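Local coordinates for protein CalS10 (Micromonospora echinospora, PDB 6UK5) that binds S-adenosylmethionine and probably transfers its methyl group to an amino pentose during the biosynthesis of calicheamicin, at residues Gly19-Glu24 and Arg207-Val212; Ala42-Arg47 and Glu238-Gly243; Glu154-Pro159 and Thr242-Phe247. All blocks are in the same frame, centred on the assembly; numbering follows the deposited sequence.

Contact 1: residues Gly19-Glu24 and Arg207-Val212; sequences GPEHAE and REFSQV
Glu21 lays its aliphatic stem over the ring of Phe209: CB stands 3.8 Å from the ring centroid and 13° off the normal, a CH-pi contact. The rest of the chain runs back beside the ring, against its direction, bringing OE1 to 3.4 Å from Phe209 CB. Its other oxygen, OE2, faces the guanidinium edge of Arg207 in a long salt bridge (3.7 Å to NE), while Glu24 OE1 makes a second long one, 3.6 Å to Arg207 NH2. One turn of helix thus offers two carboxylates to a single arginine. Further along the strand, the Gln211 amide stands on end over one face of the His22 imidazole, the planes 89° apart, with NE2 over the ring centre and OE1 nearer CG and ND1. With CG anti to the backbone N (chi1 -167°), His22 carries its ring beneath that amide, and its ND1 is hydrogen-bonded to Phe18 N. An alanine at this site would remove the imidazole, and would probably leave the Gln211 amide without its platform and Phe18 N without its acceptor.

The second shell fixes these groups: Arg177 pairs with Glu24, Asp202 with Arg207, and Trp198 stacks with Phe209. The axes of residues 20-24 and 207-212 pass 9.8 Å apart, nearly square to each other. The long ion pairs probably add only a modest pull to the packing on the two rings.

Contact 2: residues Ala42-Arg47 and Glu238-Gly243; sequences ADVADR and EGWLTG
Trp240 reaches from a loop to the flank of helix 37-51 in a mixed apolar and polar contact near the protein surface, its indole meeting Asp43, Val44 and Arg47 over one turn. The methyl CG2 of Val44 approaches the six-membered ring, 3.4 Å from Trp240 CZ2. At the pyrrole side Asp43 OD2 lies 2.5 Å from Trp240 NE1; CG anti to the backbone N (chi1 177°) puts this carboxylate between the indole and Arg47. Arg47 NH2 donates to Asp43 OD2 at 3.0 Å and 163°, in the guanidinium plane and to the syn lone pair, and weaker bonds from NE reinforce the salt bridge. The loop links strands 232-237 and 246-251, the antiparallel pair at one margin of the seven-stranded sheet of a Rossmann-like class I methyltransferase, and the helix precedes the first strand of that sheet, 57-61. Arg47 also puts NH2 at the edge of the indole, 3.6 Å from Trp240 CD1, with the guanidinium and ring planes 66° apart. Leu241 sits beside the carboxylate, its CD2 3.9 Å from Asp43 OD2. Trp240 also rests on Glu40 of the same helix, and its side chain lies about 9 Å from the bound S-adenosylmethionine.

Contact 3: residues Glu154-Pro159 and Thr242-Phe247; sequences EPWWFP and TGRGLF. With ACT (acetate ion), chain E.
Arg244 runs alongside the backbone of Pro155 before its head turns to Glu154. Its CB lies 3.3 Å from Pro155 O, and CD, still close to that carbonyl, meets Trp156 at CE3 across 4.0 Å. Beyond CD the chain bends (chi3 -81°), which brings the side of the guanidinium with NE and NH2 against Glu154. Both nitrogens donate to the same oxygen, OE2, each at 2.6 Å, in a side-on salt bridge. The two bonds are bent (139° from NE, 136° from NH2), NH2 coming from the syn side and NE from above the carboxylate plane. The outer end of the group grips an acetate, probably from the crystallisation liquor, in straighter bonds: NH1 to OXT at 2.9 Å and NH2 to the other oxygen, O, at 3.0 Å. Lys35 holds the same acetate.

Glu154 OE2 takes a third bond, from Thr242 OG1 above the carboxylate plane (3.0 Å); that hydroxyl in turn accepts from Arg244 N, closing an ST turn. The other carboxylate oxygen accepts from Phe122 N, so the buried group is pinned at both oxygens. Farther on, Pro155 CG packs against Phe247 CE2 at 3.7 Å, and Trp157 touches the same ring. The segments leave strand 149-153 and enter the antiparallel strand 246-251, neighbours in the mixed sheet characteristic of class I methyltransferases.

How the contacts relate
Contacts 2 and 3 belong to the Rossmann-like domain and meet at the loop before strand 246-251, sharing Thr242 and Gly243; their centres are 10 Å apart. Gly239 O probably bonds to Gly245 N, and the Trp240 ring packs against Glu154 and Leu246, so the indole bridges the two. Contact 3, partly buried, combines a charged cluster on Glu154 with packing of Pro155 and Trp157 on Phe247, whereas contact 2, at the surface, rests on one indole against an Asp-Arg pair and a valine methyl. Contact 1, also partly buried, stands about 14 Å from contact 3 between nearest atoms. It joins the helix preceding helix 37-51 to a different, five-stranded sheet, through long ion pairs and ring faces.

Contact 1: residues Gly19-Glu24 and Arg207-Val212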
loop_
_atom_site.group_PDB
_atom_site.type_symbol
_atom_site.label_atom_id
_atom_site.label_comp_id
_atom_site.label_asym_id
_atom_site.label_seq_id
_atom_site.Cartn_x
_atom_site.Cartn_y
_atom_site.Cartn_z
ATOM N N GLY A 19 -18.084 5.393 -6.124
ATOM C CA GLY A 19 -18.208 4.771 -7.417
ATOM C C GLY A 19 -18.016 3.271 -7.319
ATOM O O GLY A 19 -17.965 2.698 -6.225
ATOM N N PRO A 20 -17.901 2.605 -8.464
ATOM C CA PRO A 20 -17.778 1.139 -8.459
ATOM C C PRO A 20 -16.455 0.658 -7.886
ATOM O O PRO A 20 -16.422 -0.279 -7.083
ATOM C CB PRO A 20 -17.918 0.767 -9.943
ATOM C CG PRO A 20 -18.510 1.982 -10.605
ATOM C CD PRO A 20 -17.996 3.147 -9.829
ATOM N N GLU A 21 -15.355 1.287 -8.305
ATOM C CA GLU A 21 -14.050 0.944 -7.750
ATOM C C GLU A 21 -14.036 1.120 -6.235
ATOM O O GLU A 21 -13.601 0.229 -5.498
ATOM C CB GLU A 21 -12.966 1.799 -8.408
ATOM C CG GLU A 21 -12.434 1.223 -9.706
ATOM C CD GLU A 21 -11.552 2.198 -10.468
ATOM O OE1 GLU A 21 -11.967 3.367 -10.638
ATOM O OE2 GLU A 21 -10.444 1.796 -10.892
ATOM N N HIS A 22 -14.520 2.269 -5.754
ATOM C CA HIS A 22 -14.522 2.529 -4.318
ATOM C C HIS A 22 -15.350 1.492 -3.570
ATOM O O HIS A 22 -14.945 1.016 -2.503
ATOM C CB HIS A 22 -15.054 3.937 -4.045
ATOM C CG HIS A 22 -14.813 4.414 -2.646
ATOM N ND1 HIS A 22 -15.560 5.416 -2.063
ATOM C CD2 HIS A 22 -13.906 4.033 -1.716
ATOM C CE1 HIS A 22 -15.127 5.628 -0.834
ATOM N NE2 HIS A 22 -14.124 4.802 -0.598
ATOM N N ALA A 23 -16.514 1.129 -4.115
ATOM C CA ALA A 23 -17.375 0.162 -3.443
ATOM C C ALA A 23 -16.667 -1.172 -3.248
ATOM O O ALA A 23 -16.879 -1.853 -2.237
ATOM C CB ALA A 23 -18.663 -0.035 -4.246
ATOM N N GLU A 24 -15.815 -1.555 -4.200
ATOM C CA GLU A 24 -15.162 -2.858 -4.143
ATOM C C GLU A 24 -14.182 -2.947 -2.978
ATOM O O GLU A 24 -14.034 -4.011 -2.364
ATOM C CB GLU A 24 -14.448 -3.120 -5.470
ATOM C CG GLU A 24 -13.778 -4.478 -5.582
ATOM C CD GLU A 24 -12.794 -4.534 -6.724
ATOM O OE1 GLU A 24 -12.900 -3.689 -7.641
ATOM O OE2 GLU A 24 -11.914 -5.420 -6.692
ATOM N N ARG A 207 -4.257 -0.883 -11.062
ATOM C CA ARG A 207 -5.191 0.215 -11.272
ATOM C C ARG A 207 -5.015 1.279 -10.193
ATOM O O ARG A 207 -4.799 0.958 -9.021
ATOM C CB ARG A 207 -6.650 -0.259 -11.248
ATOM C CG ARG A 207 -7.021 -1.279 -12.307
ATOM C CD ARG A 207 -8.536 -1.483 -12.374
ATOM N NE ARG A 207 -9.192 -1.673 -11.079
ATOM C CZ ARG A 207 -9.035 -2.730 -10.288
ATOM N NH1 ARG A 207 -8.222 -3.718 -10.635
ATOM N NH2 ARG A 207 -9.694 -2.793 -9.137
ATOM N N GLU A 208 -5.110 2.547 -10.597
ATOM C CA GLU A 208 -5.167 3.675 -9.676
ATOM C C GLU A 208 -6.452 4.465 -9.888
ATOM O O GLU A 208 -6.896 4.647 -11.026
ATOM C CB GLU A 208 -3.969 4.612 -9.859
ATOM C CG GLU A 208 -3.752 5.047 -11.296
ATOM C CD GLU A 208 -2.666 6.086 -11.432
ATOM O OE1 GLU A 208 -2.572 6.687 -12.526
ATOM O OE2 GLU A 208 -1.919 6.300 -10.451
ATOM N N PHE A 209 -7.056 4.928 -8.794
ATOM C CA PHE A 209 -8.188 5.845 -8.878
ATOM C C PHE A 209 -8.103 6.818 -7.706
ATOM O O PHE A 209 -7.562 6.489 -6.647
ATOM C CB PHE A 209 -9.538 5.111 -8.942
ATOM C CG PHE A 209 -9.932 4.403 -7.679
ATOM C CD1 PHE A 209 -9.543 3.095 -7.449
ATOM C CD2 PHE A 209 -10.732 5.036 -6.741
ATOM C CE1 PHE A 209 -9.923 2.437 -6.294
ATOM C CE2 PHE A 209 -11.115 4.386 -5.586
ATOM C CZ PHE A 209 -10.711 3.084 -5.361
ATOM N N SER A 210 -8.636 8.027 -7.913
ATOM C CA SER A 210 -8.531 9.117 -6.949
ATOM C C SER A 210 -9.889 9.770 -6.731
ATOM O O SER A 210 -10.690 9.892 -7.663
ATOM C CB SER A 210 -7.520 10.175 -7.420
ATOM O OG SER A 210 -6.350 9.557 -7.924
ATOM N N GLN A 211 -10.136 10.189 -5.487
ATOM C CA GLN A 211 -11.411 10.765 -5.085
ATOM C C GLN A 211 -11.191 11.971 -4.182
ATOM O O GLN A 211 -10.157 12.088 -3.521
ATOM C CB GLN A 211 -12.271 9.759 -4.311
ATOM C CG GLN A 211 -12.284 8.355 -4.864
ATOM C CD GLN A 211 -12.865 7.367 -3.873
ATOM O OE1 GLN A 211 -13.854 6.700 -4.159
ATOM N NE2 GLN A 211 -12.252 7.272 -2.699
ATOM N N VAL A 212 -12.174 12.875 -4.169
ATOM C CA VAL A 212 -12.256 13.928 -3.163
ATOM C C VAL A 212 -13.677 13.957 -2.606
ATOM O O VAL A 212 -14.649 13.793 -3.356
ATOM C CB VAL A 212 -11.871 15.316 -3.712
ATOM C CG1 VAL A 212 -12.266 16.399 -2.707
ATOM C CG2 VAL A 212 -10.389 15.377 -4.017
#

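Contact 2: residues Ala42-Arg47 and Glu238-Gly243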
loop_
_atom_site.group_PDB
_atom_site.type_symbol
_atom_site.label_atom_id
_atom_site.label_comp_id
_atom_site.label_asym_id
_atom_site.label_seq_id
_atom_site.Cartn_x
_atom_site.Cartn_y
_atom_site.Cartn_z
ATOM N N ALA A 42 -25.148 -4.653 16.019
ATOM C CA ALA A 42 -25.667 -5.379 17.174
ATOM C C ALA A 42 -25.978 -4.430 18.325
ATOM O O ALA A 42 -27.057 -4.496 18.926
ATOM C CB ALA A 42 -24.662 -6.444 17.612
ATOM N N ASP A 43 -25.035 -3.543 18.654
ATOM C CA ASP A 43 -25.276 -2.568 19.713
ATOM C C ASP A 43 -26.464 -1.677 19.370
ATOM O O ASP A 43 -27.327 -1.423 20.218
ATOM C CB ASP A 43 -24.023 -1.724 19.940
ATOM C CG ASP A 43 -24.233 -0.637 20.973
ATOM O OD1 ASP A 43 -25.172 -0.756 21.787
ATOM O OD2 ASP A 43 -23.464 0.345 20.963
ATOM N N VAL A 44 -26.522 -1.194 18.127
ATOM C CA VAL A 44 -27.649 -0.370 17.704
ATOM C C VAL A 44 -28.951 -1.142 17.868
ATOM O O VAL A 44 -29.962 -0.598 18.331
ATOM C CB VAL A 44 -27.450 0.101 16.250
ATOM C CG1 VAL A 44 -28.719 0.754 15.715
ATOM C CG2 VAL A 44 -26.270 1.053 16.153
ATOM N N ALA A 45 -28.948 -2.424 17.493
ATOM C CA ALA A 45 -30.157 -3.231 17.607
ATOM C C ALA A 45 -30.601 -3.369 19.058
ATOM O O ALA A 45 -31.795 -3.274 19.362
ATOM C CB ALA A 45 -29.919 -4.608 16.986
ATOM N N ASP A 46 -29.653 -3.590 19.972
ATOM C CA ASP A 46 -30.005 -3.697 21.384
ATOM C C ASP A 46 -30.700 -2.435 21.884
ATOM O O ASP A 46 -31.671 -2.513 22.646
ATOM C CB ASP A 46 -28.757 -3.980 22.220
ATOM C CG ASP A 46 -28.203 -5.371 21.990
ATOM O OD1 ASP A 46 -28.891 -6.190 21.346
ATOM O OD2 ASP A 46 -27.079 -5.647 22.460
ATOM N N ARG A 47 -30.215 -1.261 21.471
ATOM C CA ARG A 47 -30.782 -0.011 21.966
ATOM C C ARG A 47 -32.157 0.249 21.369
ATOM O O ARG A 47 -33.049 0.766 22.052
ATOM C CB ARG A 47 -29.842 1.148 21.651
ATOM C CG ARG A 47 -28.629 1.224 22.553
ATOM C CD ARG A 47 -27.662 2.286 22.068
ATOM N NE ARG A 47 -26.278 1.890 22.311
ATOM C CZ ARG A 47 -25.560 2.241 23.374
ATOM N NH1 ARG A 47 -26.077 3.019 24.318
ATOM N NH2 ARG A 47 -24.311 1.812 23.487
ATOM N N GLU A 238 -22.798 9.405 24.639
ATOM C CA GLU A 238 -21.368 9.676 24.593
ATOM C C GLU A 238 -20.570 8.483 24.089
ATOM O O GLU A 238 -20.906 7.326 24.354
ATOM C CB GLU A 238 -20.874 10.040 25.994
ATOM C CG GLU A 238 -21.139 11.443 26.432
ATOM C CD GLU A 238 -19.917 12.284 26.264
ATOM O OE1 GLU A 238 -19.503 12.890 27.274
ATOM O OE2 GLU A 238 -19.368 12.332 25.141
ATOM N N GLY A 239 -19.506 8.778 23.347
ATOM C CA GLY A 239 -18.510 7.776 23.032
ATOM C C GLY A 239 -18.968 6.752 22.021
ATOM O O GLY A 239 -18.737 6.896 20.815
ATOM N N TRP A 240 -19.609 5.697 22.523
ATOM C CA TRP A 240 -20.070 4.596 21.689
ATOM C C TRP A 240 -18.844 3.851 21.175
ATOM O O TRP A 240 -17.719 4.149 21.590
ATOM C CB TRP A 240 -20.951 5.121 20.556
ATOM C CG TRP A 240 -21.841 4.084 19.960
ATOM C CD1 TRP A 240 -22.744 3.304 20.623
ATOM C CD2 TRP A 240 -21.933 3.719 18.580
ATOM N NE1 TRP A 240 -23.386 2.470 19.741
ATOM C CE2 TRP A 240 -22.907 2.705 18.479
ATOM C CE3 TRP A 240 -21.285 4.148 17.418
ATOM C CZ2 TRP A 240 -23.248 2.115 17.265
ATOM C CZ3 TRP A 240 -21.624 3.561 16.211
ATOM C CH2 TRP A 240 -22.597 2.555 16.144
ATOM N N LEU A 241 -19.036 2.880 20.284
ATOM C CA LEU A 241 -17.927 2.026 19.880
ATOM C C LEU A 241 -17.006 2.695 18.870
ATOM O O LEU A 241 -15.890 2.212 18.656
ATOM C CB LEU A 241 -18.452 0.720 19.284
ATOM C CG LEU A 241 -19.721 0.133 19.906
ATOM C CD1 LEU A 241 -20.069 -1.176 19.200
ATOM C CD2 LEU A 241 -19.620 -0.046 21.410
ATOM N N THR A 242 -17.445 3.790 18.254
ATOM C CA THR A 242 -16.649 4.479 17.250
ATOM C C THR A 242 -15.831 5.622 17.833
ATOM O O THR A 242 -14.761 5.941 17.301
ATOM C CB THR A 242 -17.565 5.029 16.149
ATOM O OG1 THR A 242 -18.477 5.982 16.709
ATOM C CG2 THR A 242 -18.369 3.904 15.504
ATOM N N GLY A 243 -16.313 6.242 18.910
ATOM C CA GLY A 243 -15.735 7.448 19.462
ATOM C C GLY A 243 -16.583 8.682 19.242
ATOM O O GLY A 243 -16.446 9.659 19.991
#

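Contact 3: residues Glu154-Pro159 and Thr242-Phe247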
loop_
_atom_site.group_PDB
_atom_site.type_symbol
_atom_site.label_atom_id
_atom_site.label_comp_id
_atom_site.label_asym_id
_atom_site.label_seq_id
_atom_site.Cartn_x
_atom_site.Cartn_y
_atom_site.Cartn_z
ATOM N N GLU A 154 -25.362 8.516 13.851
ATOM C CA GLU A 154 -23.972 8.670 14.249
ATOM C C GLU A 154 -23.425 9.943 13.618
ATOM O O GLU A 154 -23.223 9.976 12.394
ATOM C CB GLU A 154 -23.150 7.463 13.813
ATOM C CG GLU A 154 -21.718 7.472 14.330
ATOM C CD GLU A 154 -20.887 6.341 13.763
ATOM O OE1 GLU A 154 -21.460 5.462 13.087
ATOM O OE2 GLU A 154 -19.658 6.337 13.988
ATOM N N PRO A 155 -23.172 11.001 14.387
ATOM C CA PRO A 155 -22.695 12.253 13.798
ATOM C C PRO A 155 -21.181 12.288 13.654
ATOM O O PRO A 155 -20.440 11.568 14.327
ATOM C CB PRO A 155 -23.166 13.302 14.814
ATOM C CG PRO A 155 -23.027 12.595 16.118
ATOM C CD PRO A 155 -23.374 11.137 15.843
ATOM N N TRP A 156 -20.733 13.150 12.748
ATOM C CA TRP A 156 -19.317 13.467 12.642
ATOM C C TRP A 156 -18.916 14.512 13.674
ATOM O O TRP A 156 -19.607 15.518 13.861
ATOM C CB TRP A 156 -19.005 13.974 11.231
ATOM C CG TRP A 156 -17.603 14.484 11.037
ATOM C CD1 TRP A 156 -17.245 15.745 10.652
ATOM C CD2 TRP A 156 -16.379 13.758 11.217
ATOM N NE1 TRP A 156 -15.878 15.849 10.580
ATOM C CE2 TRP A 156 -15.322 14.643 10.922
ATOM C CE3 TRP A 156 -16.072 12.447 11.598
ATOM C CZ2 TRP A 156 -13.982 14.261 10.997
ATOM C CZ3 TRP A 156 -14.739 12.071 11.671
ATOM C CH2 TRP A 156 -13.712 12.975 11.374
ATOM N N TRP A 157 -17.791 14.263 14.340
ATOM C CA TRP A 157 -17.150 15.222 15.221
ATOM C C TRP A 157 -15.680 15.234 14.820
ATOM O O TRP A 157 -15.196 14.300 14.176
ATOM C CB TRP A 157 -17.270 14.889 16.715
ATOM C CG TRP A 157 -18.663 14.736 17.273
ATOM C CD1 TRP A 157 -19.173 13.633 17.898
ATOM C CD2 TRP A 157 -19.728 15.699 17.231
ATOM N NE1 TRP A 157 -20.475 13.862 18.276
ATOM C CE2 TRP A 157 -20.843 15.117 17.869
ATOM C CE3 TRP A 157 -19.845 16.996 16.721
ATOM C CZ2 TRP A 157 -22.057 15.788 18.011
ATOM C CZ3 TRP A 157 -21.052 17.660 16.863
ATOM C CH2 TRP A 157 -22.141 17.055 17.502
ATOM N N PHE A 158 -14.964 16.272 15.200
ATOM C CA PHE A 158 -13.541 16.253 14.889
ATOM C C PHE A 158 -12.792 15.419 15.922
ATOM O O PHE A 158 -12.942 15.657 17.124
ATOM C CB PHE A 158 -12.969 17.669 14.869
ATOM C CG PHE A 158 -13.499 18.530 13.760
ATOM C CD1 PHE A 158 -13.307 18.166 12.439
ATOM C CD2 PHE A 158 -14.160 19.716 14.034
ATOM C CE1 PHE A 158 -13.779 18.959 11.411
ATOM C CE2 PHE A 158 -14.634 20.514 13.009
ATOM C CZ PHE A 158 -14.443 20.135 11.697
ATOM N N PRO A 159 -11.997 14.433 15.502
ATOM C CA PRO A 159 -11.096 13.766 16.447
ATOM C C PRO A 159 -10.332 14.797 17.265
ATOM O O PRO A 159 -10.081 15.917 16.813
ATOM C CB PRO A 159 -10.175 12.949 15.538
ATOM C CG PRO A 159 -11.054 12.590 14.384
ATOM C CD PRO A 159 -12.024 13.742 14.198
ATOM N N THR A 242 -17.445 3.790 18.254
ATOM C CA THR A 242 -16.649 4.479 17.250
ATOM C C THR A 242 -15.831 5.622 17.833
ATOM O O THR A 242 -14.761 5.941 17.301
ATOM C CB THR A 242 -17.565 5.029 16.149
ATOM O OG1 THR A 242 -18.477 5.982 16.709
ATOM C CG2 THR A 242 -18.369 3.904 15.504
ATOM N N GLY A 243 -16.313 6.242 18.910
ATOM C CA GLY A 243 -15.735 7.448 19.462
ATOM C C GLY A 243 -16.583 8.682 19.242
ATOM O O GLY A 243 -16.446 9.659 19.991
ATOM N N ARG A 244 -17.456 8.659 18.238
ATOM C CA ARG A 244 -18.273 9.800 17.858
ATOM C C ARG A 244 -19.626 9.845 18.554
ATOM O O ARG A 244 -20.428 10.733 18.250
ATOM C CB ARG A 244 -18.503 9.787 16.344
ATOM C CG ARG A 244 -17.239 9.770 15.510
ATOM C CD ARG A 244 -17.578 9.591 14.039
ATOM N NE ARG A 244 -17.834 8.193 13.701
ATOM C CZ ARG A 244 -16.892 7.326 13.332
ATOM N NH1 ARG A 244 -15.623 7.708 13.246
ATOM N NH2 ARG A 244 -17.219 6.074 13.046
ATOM N N GLY A 245 -19.906 8.928 19.466
ATOM C CA GLY A 245 -21.194 8.954 20.120
ATOM C C GLY A 245 -22.311 8.606 19.149
ATOM O O GLY A 245 -22.094 8.132 18.034
ATOM N N LEU A 246 -23.537 8.861 19.601
ATOM C CA LEU A 246 -24.718 8.421 18.872
ATOM C C LEU A 246 -25.928 9.202 19.360
ATOM O O LEU A 246 -26.193 9.240 20.564
ATOM C CB LEU A 246 -24.935 6.917 19.073
ATOM C CG LEU A 246 -25.652 6.116 17.988
ATOM C CD1 LEU A 246 -24.746 5.876 16.792
ATOM C CD2 LEU A 246 -26.127 4.797 18.579
ATOM N N PHE A 247 -26.660 9.815 18.434
ATOM C CA PHE A 247 -27.951 10.412 18.749
ATOM C C PHE A 247 -29.033 9.344 18.646
ATOM O O PHE A 247 -29.059 8.570 17.685
ATOM C CB PHE A 247 -28.269 11.577 17.810
ATOM C CG PHE A 247 -27.534 12.845 18.142
ATOM C CD1 PHE A 247 -27.894 13.600 19.250
ATOM C CD2 PHE A 247 -26.480 13.276 17.358
ATOM C CE1 PHE A 247 -27.219 14.767 19.561
ATOM C CE2 PHE A 247 -25.800 14.442 17.665
ATOM C CZ PHE A 247 -26.170 15.187 18.769
HETATM C C ACT E . -14.364 4.298 12.024
HETATM O O ACT E . -15.400 3.719 12.444
HETATM O OXT ACT E . -14.144 5.534 12.097
HETATM C CH3 ACT E . -13.273 3.424 11.374
#